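Local coordinates for NAD-dependent aldehyde dehydrogenase (Burkholderia multivorans, PDB 5UJU), which probably catalyses the NAD-dependent oxidation of aldehydes to carboxylic acids, with L-glutamate gamma-semialdehyde as one possible substrate, at residues Val251-Arg255 against Val267-Leu271; Arg91-Pro97 against Leu270-Glu274; Gln355-Arg361 against Phe462-Ser468. One frame throughout, in Å; residues are numbered along the deposited sequence. Where two conformers were deposited one is given.

Contact 1. Residues Val251-Arg255 against Val267-Leu271; sequences VRIAR and VVTLL
Val251 and Val268 meet inside a beta-alpha-beta unit, where helix 245-260 packs back onto strand 268-270 after the chain has left the parallel neighbour, strand 234-238. The helix and strand segments run roughly antiparallel, with their axes 8.1 Å apart at closest approach. Val268 CG1 fits against both branches of Val251, 3.8 Å from Val251 CG1 and 3.8 Å from Val251 CG2. With CG1 opposite its backbone N (chi1 169°) and CG2 opposite the carbonyl carbon, Val251 presents both methyls to Val268 CG1. Val251 CG2 also reaches Leu270 CD1 at 4.0 Å, which extends the apolar patch along the strand. Nearly one helical turn on, Ala254 CB makes a looser approach to Val268 CG2, 4.4 Å away.

The polar part belongs to Arg255, whose NH1 donates a hydrogen bond to Val268 O. Its aliphatic stem passes close to the same carbonyl, with Arg255 CG 3.4 Å from Val268 O, and the chain bends at its third torsion to turn the guanidinium back toward that oxygen. Further out, Arg255 NH2 forms a salt bridge with Asp69, and NH1 also bonds Asn266 OD1, just before the strand; these partners help to fix the rotation of the guanidinium in a buried setting. Strand 268-270 is tied to strand 234-238 by backbone bonds of Val267, Thr269 and Leu271 with Val235 and Val237, while Leu258 of the same helix adds to the cover over Val268. This arrangement is consistent with the Rossmann-like cofactor domain of aldehyde dehydrogenases. In the arginine bond, Arg255 NH1 lies 2.8 Å from Val268 O with an N-H...O angle of 151°; the oxygen is close to the guanidinium plane, but NH1 is tilted 26° from the carbonyl plane.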
loop_
_atom_site.group_PDB
_atom_site.type_symbol
_atom_site.label_atom_id
_atom_site.label_comp_id
_atom_site.label_asym_id
_atom_site.label_seq_id
_atom_site.Cartn_x
_atom_site.Cartn_y
_atom_site.Cartn_z
ATOM N N VAL A 251 -14.455 9.158 20.312
ATOM C CA VAL A 251 -13.796 8.101 21.069
ATOM C C VAL A 251 -14.720 7.557 22.157
ATOM O O VAL A 251 -14.810 6.342 22.355
ATOM C CB VAL A 251 -12.467 8.607 21.653
ATOM C CG1 VAL A 251 -11.932 7.586 22.659
ATOM C CG2 VAL A 251 -11.449 8.848 20.523
ATOM N N ARG A 252 -15.426 8.443 22.868
ATOM C CA ARG A 252 -16.360 8.003 23.906
ATOM C C ARG A 252 -17.381 7.016 23.346
ATOM O O ARG A 252 -17.643 5.962 23.940
ATOM C CB ARG A 252 -17.065 9.221 24.518
ATOM C CG ARG A 252 -18.089 8.910 25.637
ATOM C CD ARG A 252 -19.094 10.077 25.826
ATOM N NE ARG A 252 -20.113 10.137 24.774
ATOM C CZ ARG A 252 -20.695 11.257 24.341
ATOM N NH1 ARG A 252 -20.372 12.435 24.860
ATOM N NH2 ARG A 252 -21.611 11.199 23.383
ATOM N N ILE A 253 -17.975 7.349 22.202
ATOM C CA ILE A 253 -18.995 6.490 21.615
ATOM C C ILE A 253 -18.382 5.181 21.127
ATOM O O ILE A 253 -18.961 4.102 21.316
ATOM C CB ILE A 253 -19.740 7.244 20.497
ATOM C CG1 ILE A 253 -20.558 8.394 21.103
ATOM C CG2 ILE A 253 -20.652 6.306 19.743
ATOM C CD1 ILE A 253 -21.254 9.311 20.057
ATOM N N ALA A 254 -17.185 5.245 20.525
ATOM C CA ALA A 254 -16.492 4.025 20.116
ATOM C C ALA A 254 -16.260 3.093 21.301
ATOM O O ALA A 254 -16.484 1.882 21.199
ATOM C CB ALA A 254 -15.146 4.360 19.470
ATOM N N ARG A 255 -15.806 3.646 22.427
ATOM C CA ARG A 255 -15.513 2.848 23.614
ATOM C C ARG A 255 -16.775 2.221 24.189
ATOM O O ARG A 255 -16.744 1.090 24.686
ATOM C CB ARG A 255 -14.827 3.727 24.656
ATOM C CG ARG A 255 -13.429 4.178 24.238
ATOM C CD ARG A 255 -12.842 5.152 25.237
ATOM N NE ARG A 255 -12.662 4.552 26.562
ATOM C CZ ARG A 255 -11.566 3.897 26.930
ATOM N NH1 ARG A 255 -10.567 3.735 26.072
ATOM N NH2 ARG A 255 -11.471 3.388 28.145
ATOM N N VAL A 267 -9.236 -0.493 23.091
ATOM C CA VAL A 267 -9.012 -0.577 21.649
ATOM C C VAL A 267 -8.936 0.826 21.043
ATOM O O VAL A 267 -8.148 1.063 20.122
ATOM C CB VAL A 267 -10.107 -1.448 20.986
ATOM C CG1 VAL A 267 -10.092 -1.290 19.455
ATOM C CG2 VAL A 267 -9.880 -2.921 21.352
ATOM N N VAL A 268 -9.683 1.794 21.594
ATOM C CA VAL A 268 -9.617 3.190 21.142
ATOM C C VAL A 268 -9.385 4.097 22.346
ATOM O O VAL A 268 -10.169 4.075 23.304
ATOM C CB VAL A 268 -10.893 3.615 20.397
ATOM C CG1 VAL A 268 -10.808 5.089 20.004
ATOM C CG2 VAL A 268 -11.099 2.739 19.175
ATOM N N THR A 269 -8.322 4.911 22.291
ATOM C CA THR A 269 -8.013 5.865 23.352
ATOM C C THR A 269 -7.824 7.262 22.770
ATOM O O THR A 269 -7.638 7.439 21.561
ATOM C CB THR A 269 -6.756 5.470 24.145
ATOM O OG1 THR A 269 -5.661 5.259 23.249
ATOM C CG2 THR A 269 -7.010 4.189 24.956
ATOM N N LEU A 270 -7.865 8.257 23.650
ATOM C CA LEU A 270 -7.792 9.662 23.261
ATOM C C LEU A 270 -6.575 10.293 23.918
ATOM O O LEU A 270 -6.482 10.326 25.148
ATOM C CB LEU A 270 -9.056 10.413 23.686
ATOM C CG LEU A 270 -9.019 11.893 23.311
ATOM C CD1 LEU A 270 -9.460 12.062 21.847
ATOM C CD2 LEU A 270 -9.861 12.753 24.270
ATOM N N LEU A 271 -5.660 10.809 23.111
ATOM C CA LEU A 271 -4.476 11.489 23.623
ATOM C C LEU A 271 -4.684 12.990 23.382
ATOM O O LEU A 271 -4.285 13.532 22.346
ATOM C CB LEU A 271 -3.202 10.959 22.944
ATOM C CG LEU A 271 -1.870 11.615 23.370
ATOM C CD1 LEU A 271 -1.632 11.375 24.830
ATOM C CD2 LEU A 271 -0.683 11.111 22.557
#

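Contact 2. Residues Arg91-Pro97 against Leu270-Glu274; sequences RYPKSTP and LLATE
Tyr92, with CG opposite its own carbonyl carbon (chi1 -52°), brings the base of its ring, CG and CD2, near the methyl of Ala272; the backbone already points Tyr92 CB there, 3.6 Å from Ala272 CB. Tyr92 CD1 is 4.2 Å from Leu270 CD2, the side chains crossing at a slant. Leu271 instead carries CG opposite the backbone N (chi1 179°), and its two methyls fork toward the other end of segment 91-97. Leu271 CD1 comes within 3.3 Å of Ser95 O, while Leu271 CD2 lies 4.1 Å from Pro97 CG.

Between these two groups of contacts the backbones are bridged by water. One water links Leu270 O, at 2.6 Å, with Pro93 O, and accepts from Ala272 N; a second lies 2.7 Å from Ala272 O and accepts from Ser95 N. At the more exposed end, Arg91 NH1 and Glu274 OE2 form a 3.2 Å salt bridge, their planes inclined by 51°. Arg91 NE bonds Thr76 OG1 and NH1 also bonds Gly78 O, while Gly78 N bonds Glu274 OE2.

The small antiparallel sheet of strands 76-77 and 92-93, and the start of helix 97-132 with Thr96, whose OG1 caps Ala99 N, thus dock onto the loop leaving the last strand of a beta-alpha-beta unit.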
loop_
_atom_site.group_PDB
_atom_site.type_symbol
_atom_site.label_atom_id
_atom_site.label_comp_id
_atom_site.label_asym_id
_atom_site.label_seq_id
_atom_site.Cartn_x
_atom_site.Cartn_y
_atom_site.Cartn_z
ATOM N N ARG A 91 -11.770 20.462 29.652
ATOM C CA ARG A 91 -10.531 19.760 29.953
ATOM C C ARG A 91 -10.717 18.272 29.688
ATOM O O ARG A 91 -11.838 17.754 29.693
ATOM C CB ARG A 91 -10.081 20.007 31.402
ATOM C CG ARG A 91 -9.893 21.488 31.734
ATOM C CD ARG A 91 -8.638 22.088 31.085
ATOM N NE ARG A 91 -7.451 21.690 31.842
ATOM C CZ ARG A 91 -6.213 22.132 31.622
ATOM N NH1 ARG A 91 -5.958 23.010 30.651
ATOM N NH2 ARG A 91 -5.225 21.697 32.391
ATOM N N TYR A 92 -9.604 17.593 29.435
ATOM C CA TYR A 92 -9.567 16.160 29.179
ATOM C C TYR A 92 -8.561 15.490 30.103
ATOM O O TYR A 92 -7.573 16.116 30.504
ATOM C CB TYR A 92 -9.195 15.884 27.713
ATOM C CG TYR A 92 -10.070 16.660 26.762
ATOM C CD1 TYR A 92 -11.274 16.131 26.324
ATOM C CD2 TYR A 92 -9.697 17.931 26.315
ATOM C CE1 TYR A 92 -12.095 16.842 25.470
ATOM C CE2 TYR A 92 -10.518 18.660 25.466
ATOM C CZ TYR A 92 -11.705 18.106 25.040
ATOM O OH TYR A 92 -12.519 18.812 24.189
ATOM N N PRO A 93 -8.782 14.225 30.467
ATOM C CA PRO A 93 -7.789 13.531 31.301
ATOM C C PRO A 93 -6.481 13.382 30.546
ATOM O O PRO A 93 -6.457 12.921 29.404
ATOM C CB PRO A 93 -8.448 12.174 31.591
ATOM C CG PRO A 93 -9.423 11.964 30.473
ATOM C CD PRO A 93 -9.905 13.352 30.083
ATOM N N LYS A 94 -5.387 13.785 31.187
ATOM C CA LYS A 94 -4.075 13.730 30.546
ATOM C C LYS A 94 -3.459 12.336 30.707
ATOM O O LYS A 94 -3.304 11.842 31.833
ATOM C CB LYS A 94 -3.165 14.796 31.142
ATOM C CG LYS A 94 -1.800 14.903 30.477
ATOM C CD LYS A 94 -0.967 15.978 31.157
ATOM C CE LYS A 94 0.511 15.876 30.787
ATOM N NZ LYS A 94 0.873 16.688 29.606
ATOM N N SER A 95 -3.133 11.691 29.588
ATOM C CA SER A 95 -2.470 10.393 29.582
ATOM C C SER A 95 -1.137 10.505 28.858
ATOM O O SER A 95 -0.928 11.397 28.038
ATOM C CB SER A 95 -3.316 9.313 28.899
ATOM O OG SER A 95 -4.617 9.270 29.441
ATOM N N THR A 96 -0.239 9.625 29.178
ATOM C CA THR A 96 0.995 9.657 28.418
ATOM C C THR A 96 0.907 8.738 27.212
ATOM O O THR A 96 0.124 7.782 27.196
ATOM C CB THR A 96 2.171 9.240 29.291
ATOM O OG1 THR A 96 2.027 7.864 29.661
ATOM C CG2 THR A 96 2.258 10.117 30.528
ATOM N N PRO A 97 1.697 9.014 26.173
ATOM C CA PRO A 97 1.814 8.041 25.074
ATOM C C PRO A 97 2.168 6.650 25.567
ATOM O O PRO A 97 1.588 5.661 25.107
ATOM C CB PRO A 97 2.929 8.638 24.201
ATOM C CG PRO A 97 2.834 10.112 24.436
ATOM C CD PRO A 97 2.373 10.294 25.865
ATOM N N LEU A 270 -7.865 8.257 23.650
ATOM C CA LEU A 270 -7.792 9.662 23.261
ATOM C C LEU A 270 -6.575 10.293 23.918
ATOM O O LEU A 270 -6.482 10.326 25.148
ATOM C CB LEU A 270 -9.056 10.413 23.686
ATOM C CG LEU A 270 -9.019 11.893 23.311
ATOM C CD1 LEU A 270 -9.460 12.062 21.847
ATOM C CD2 LEU A 270 -9.861 12.753 24.270
ATOM N N LEU A 271 -5.660 10.809 23.111
ATOM C CA LEU A 271 -4.476 11.489 23.623
ATOM C C LEU A 271 -4.684 12.990 23.382
ATOM O O LEU A 271 -4.285 13.532 22.346
ATOM C CB LEU A 271 -3.202 10.959 22.944
ATOM C CG LEU A 271 -1.870 11.615 23.370
ATOM C CD1 LEU A 271 -1.632 11.375 24.830
ATOM C CD2 LEU A 271 -0.683 11.111 22.557
ATOM N N ALA A 272 -5.328 13.654 24.336
ATOM C CA ALA A 272 -5.506 15.096 24.263
ATOM C C ALA A 272 -4.212 15.778 24.669
ATOM O O ALA A 272 -3.483 15.280 25.532
ATOM C CB ALA A 272 -6.644 15.550 25.171
ATOM N N THR A 273 -3.915 16.911 24.030
ATOM C CA THR A 273 -2.670 17.618 24.286
ATOM C C THR A 273 -2.919 19.120 24.356
ATOM O O THR A 273 -3.972 19.634 23.952
ATOM C CB THR A 273 -1.618 17.319 23.202
ATOM O OG1 THR A 273 -2.104 17.757 21.925
ATOM C CG2 THR A 273 -1.338 15.836 23.117
ATOM N N GLU A 274 -1.899 19.828 24.825
ATOM C CA GLU A 274 -1.826 21.274 24.783
ATOM C C GLU A 274 -1.026 21.670 23.555
ATOM O O GLU A 274 -0.279 20.856 23.006
ATOM C CB GLU A 274 -1.111 21.819 26.029
ATOM C CG GLU A 274 -1.777 21.581 27.378
ATOM C CD GLU A 274 -2.877 22.565 27.728
ATOM O OE1 GLU A 274 -2.760 23.751 27.375
ATOM O OE2 GLU A 274 -3.851 22.149 28.384
HETATM O O HOH W 1 -4.030 13.116 27.123
HETATM O O HOH W 2 -7.031 12.343 26.743
HETATM O O HOH W 3 -1.017 15.705 26.836
#

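Contact 3. Residues Gln355-Arg361 against Phe462-Ser468; sequences QNIYVPR and FVIATDS
The Phe462 ring is met at its edge by two amides of segment 355-361: Asn356 OD1 lies 3.4 Å from Phe462 CD2, and Gln355 NE2 is 3.7 Å from Phe462 CE2, both near the ring plane. The Gln355 amide stands almost perpendicular to the ring, at 86°, and donates through NE2 to Asn356 OD1 over 3.0 Å. Trp456 adds an edge-to-face contact with Phe462; Gln454 O and Trp456 N hold the Gln355 amide, and Phe452 O accepts from Asn356 ND2.

On the same sheet face, Tyr358 CE1 is 3.7 Å from Ile464 CD1, and Tyr358 CD1 is 3.7 Å from Thr466 CG2. The other face joins Val359 CG2 to Val463 CG1. A parallel ladder of six backbone bonds runs from Phe462 N-Gln355 O to Arg361 N-Thr466 O, including a short 2.7 Å bond from Ile464 N to Ile357 O.

Past the ladder, Arg361 in the conformer described holds CG between backbone N and carbonyl carbon (chi1 70°) and bends at chi3, bringing NE and NH2 side-on to Asp467 OD1, each at 3.2 Å. Both bonds are bent, OD1 sits 22° out of the guanidinium plane, and NE meets its anti lone pair. Ala465 C lies over one guanidinium face; Asp445 is a second carboxylate partner.

The amide bonds probably fix the rotation of Gln355 and Asn356, whereas the Arg361 pair is more exposed; parallel strands 356-360 and 460-466 are consistent with the catalytic domain of aldehyde dehydrogenases.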
loop_
_atom_site.group_PDB
_atom_site.type_symbol
_atom_site.label_atom_id
_atom_site.label_comp_id
_atom_site.label_asym_id
_atom_site.label_seq_id
_atom_site.Cartn_x
_atom_site.Cartn_y
_atom_site.Cartn_z
ATOM N N GLN A 355 -7.522 28.650 -4.793
ATOM C CA GLN A 355 -6.678 29.793 -4.472
ATOM C C GLN A 355 -6.282 30.598 -5.703
ATOM O O GLN A 355 -6.338 31.834 -5.673
ATOM C CB GLN A 355 -5.417 29.336 -3.732
ATOM C CG GLN A 355 -4.461 30.481 -3.425
ATOM C CD GLN A 355 -3.159 30.014 -2.793
ATOM O OE1 GLN A 355 -3.115 29.702 -1.608
ATOM N NE2 GLN A 355 -2.096 29.964 -3.582
ATOM N N ASN A 356 -5.859 29.936 -6.778
ATOM C CA ASN A 356 -5.333 30.595 -7.968
ATOM C C ASN A 356 -6.357 30.526 -9.094
ATOM O O ASN A 356 -6.868 29.445 -9.412
ATOM C CB ASN A 356 -4.015 29.953 -8.400
ATOM C CG ASN A 356 -2.906 30.116 -7.355
ATOM O OD1 ASN A 356 -3.087 30.751 -6.316
ATOM N ND2 ASN A 356 -1.757 29.537 -7.635
ATOM N N ILE A 357 -6.649 31.675 -9.699
ATOM C CA ILE A 357 -7.638 31.778 -10.768
ATOM C C ILE A 357 -6.936 32.382 -11.986
ATOM O O ILE A 357 -6.625 33.580 -11.998
ATOM C CB ILE A 357 -8.844 32.621 -10.329
ATOM C CG1 ILE A 357 -9.459 32.018 -9.052
ATOM C CG2 ILE A 357 -9.893 32.695 -11.435
ATOM C CD1 ILE A 357 -10.547 32.864 -8.424
ATOM N N TYR A 358 -6.661 31.555 -12.995
ATOM C CA TYR A 358 -5.904 31.984 -14.167
ATOM C C TYR A 358 -6.852 32.473 -15.254
ATOM O O TYR A 358 -7.792 31.764 -15.629
ATOM C CB TYR A 358 -5.031 30.852 -14.707
ATOM C CG TYR A 358 -4.069 30.283 -13.692
ATOM C CD1 TYR A 358 -2.935 30.993 -13.291
ATOM C CD2 TYR A 358 -4.294 29.030 -13.129
ATOM C CE1 TYR A 358 -2.056 30.460 -12.351
ATOM C CE2 TYR A 358 -3.419 28.494 -12.202
ATOM C CZ TYR A 358 -2.315 29.205 -11.810
ATOM O OH TYR A 358 -1.465 28.651 -10.875
ATOM N N VAL A 359 -6.597 33.680 -15.758
ATOM C CA VAL A 359 -7.411 34.306 -16.802
ATOM C C VAL A 359 -6.468 34.892 -17.855
ATOM O O VAL A 359 -5.470 35.531 -17.490
ATOM C CB VAL A 359 -8.331 35.391 -16.204
ATOM C CG1 VAL A 359 -9.276 35.980 -17.264
ATOM C CG2 VAL A 359 -9.125 34.855 -14.979
ATOM N N PRO A 360 -6.713 34.694 -19.153
ATOM C CA PRO A 360 -5.827 35.305 -20.157
ATOM C C PRO A 360 -5.852 36.815 -20.023
ATOM O O PRO A 360 -6.910 37.419 -19.827
ATOM C CB PRO A 360 -6.419 34.836 -21.489
ATOM C CG PRO A 360 -7.229 33.579 -21.109
ATOM C CD PRO A 360 -7.789 33.904 -19.775
ATOM N N ARG A 361 -4.666 37.423 -20.094
ATOM C CA ARG A 361 -4.584 38.876 -19.994
ATOM C C ARG A 361 -5.420 39.570 -21.060
ATOM O O ARG A 361 -5.819 40.728 -20.869
ATOM C CB ARG A 361 -3.130 39.342 -20.098
ATOM C CG ARG A 361 -2.523 39.190 -21.480
ATOM C CD ARG A 361 -1.037 39.536 -21.482
ATOM N NE ARG A 361 -0.282 38.639 -20.612
ATOM C CZ ARG A 361 0.110 38.948 -19.380
ATOM N NH1 ARG A 361 -0.169 40.145 -18.879
ATOM N NH2 ARG A 361 0.783 38.063 -18.649
ATOM N N PHE A 462 -6.099 34.804 -5.707
ATOM C CA PHE A 462 -5.394 35.570 -6.729
ATOM C C PHE A 462 -6.062 35.331 -8.078
ATOM O O PHE A 462 -6.195 34.180 -8.513
ATOM C CB PHE A 462 -3.916 35.165 -6.795
ATOM C CG PHE A 462 -3.267 35.046 -5.447
ATOM C CD1 PHE A 462 -2.899 36.173 -4.734
ATOM C CD2 PHE A 462 -3.046 33.800 -4.882
ATOM C CE1 PHE A 462 -2.316 36.057 -3.477
ATOM C CE2 PHE A 462 -2.462 33.682 -3.626
ATOM C CZ PHE A 462 -2.103 34.807 -2.924
ATOM N N VAL A 463 -6.501 36.411 -8.716
ATOM C CA VAL A 463 -6.860 36.405 -10.132
ATOM C C VAL A 463 -5.589 36.770 -10.895
ATOM O O VAL A 463 -5.030 37.854 -10.700
ATOM C CB VAL A 463 -8.004 37.390 -10.423
ATOM C CG1 VAL A 463 -8.428 37.311 -11.893
ATOM C CG2 VAL A 463 -9.189 37.100 -9.492
ATOM N N ILE A 464 -5.102 35.840 -11.716
ATOM C CA ILE A 464 -3.736 35.861 -12.239
ATOM C C ILE A 464 -3.806 35.955 -13.753
ATOM O O ILE A 464 -4.401 35.086 -14.407
ATOM C CB ILE A 464 -2.948 34.610 -11.809
ATOM C CG1 ILE A 464 -2.877 34.528 -10.284
ATOM C CG2 ILE A 464 -1.547 34.590 -12.450
ATOM C CD1 ILE A 464 -2.550 33.129 -9.768
ATOM N N ALA A 465 -3.197 37.002 -14.309
ATOM C CA ALA A 465 -3.203 37.209 -15.753
ATOM C C ALA A 465 -2.110 36.363 -16.401
ATOM O O ALA A 465 -0.925 36.511 -16.078
ATOM C CB ALA A 465 -3.005 38.690 -16.083
ATOM N N THR A 466 -2.507 35.503 -17.333
ATOM C CA THR A 466 -1.605 34.645 -18.089
ATOM C C THR A 466 -1.543 35.110 -19.546
ATOM O O THR A 466 -2.363 35.911 -20.000
ATOM C CB THR A 466 -2.071 33.188 -18.026
ATOM O OG1 THR A 466 -3.311 33.061 -18.733
ATOM C CG2 THR A 466 -2.275 32.725 -16.550
ATOM N N ASP A 467 -0.548 34.598 -20.281
ATOM C CA ASP A 467 -0.428 34.927 -21.701
ATOM C C ASP A 467 -1.546 34.306 -22.524
ATOM O O ASP A 467 -1.941 34.869 -23.549
ATOM C CB ASP A 467 0.923 34.471 -22.241
ATOM C CG ASP A 467 2.068 35.227 -21.625
ATOM O OD1 ASP A 467 1.819 36.326 -21.094
ATOM O OD2 ASP A 467 3.210 34.723 -21.658
ATOM N N SER A 468 -2.069 33.163 -22.092
ATOM C CA SER A 468 -3.054 32.413 -22.862
ATOM C C SER A 468 -3.569 31.272 -21.996
ATOM O O SER A 468 -2.976 30.928 -20.972
ATOM C CB SER A 468 -2.464 31.859 -24.158
ATOM O OG SER A 468 -1.474 30.885 -23.886
#

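Contacts 1 and 2 are continuous: they share Leu270 and Leu271, and their centres lie 12 Å apart. Leu270 packs on Val251 in one and on Tyr92 in the other, so helix 245-260 and the small sheet with strand 92-93 are both seated on strand 268-270 and the loop that follows. Contact 3 is remote, on the opposite side of the chain's centre; its centre is 47 Å from that of contact 1 and 46 Å from that of contact 2, and it belongs to a different sheet. It alone comes near the bound sodium ion, held by Gly348 and Gly458: the side chain of Gln355 is about 5 Å away.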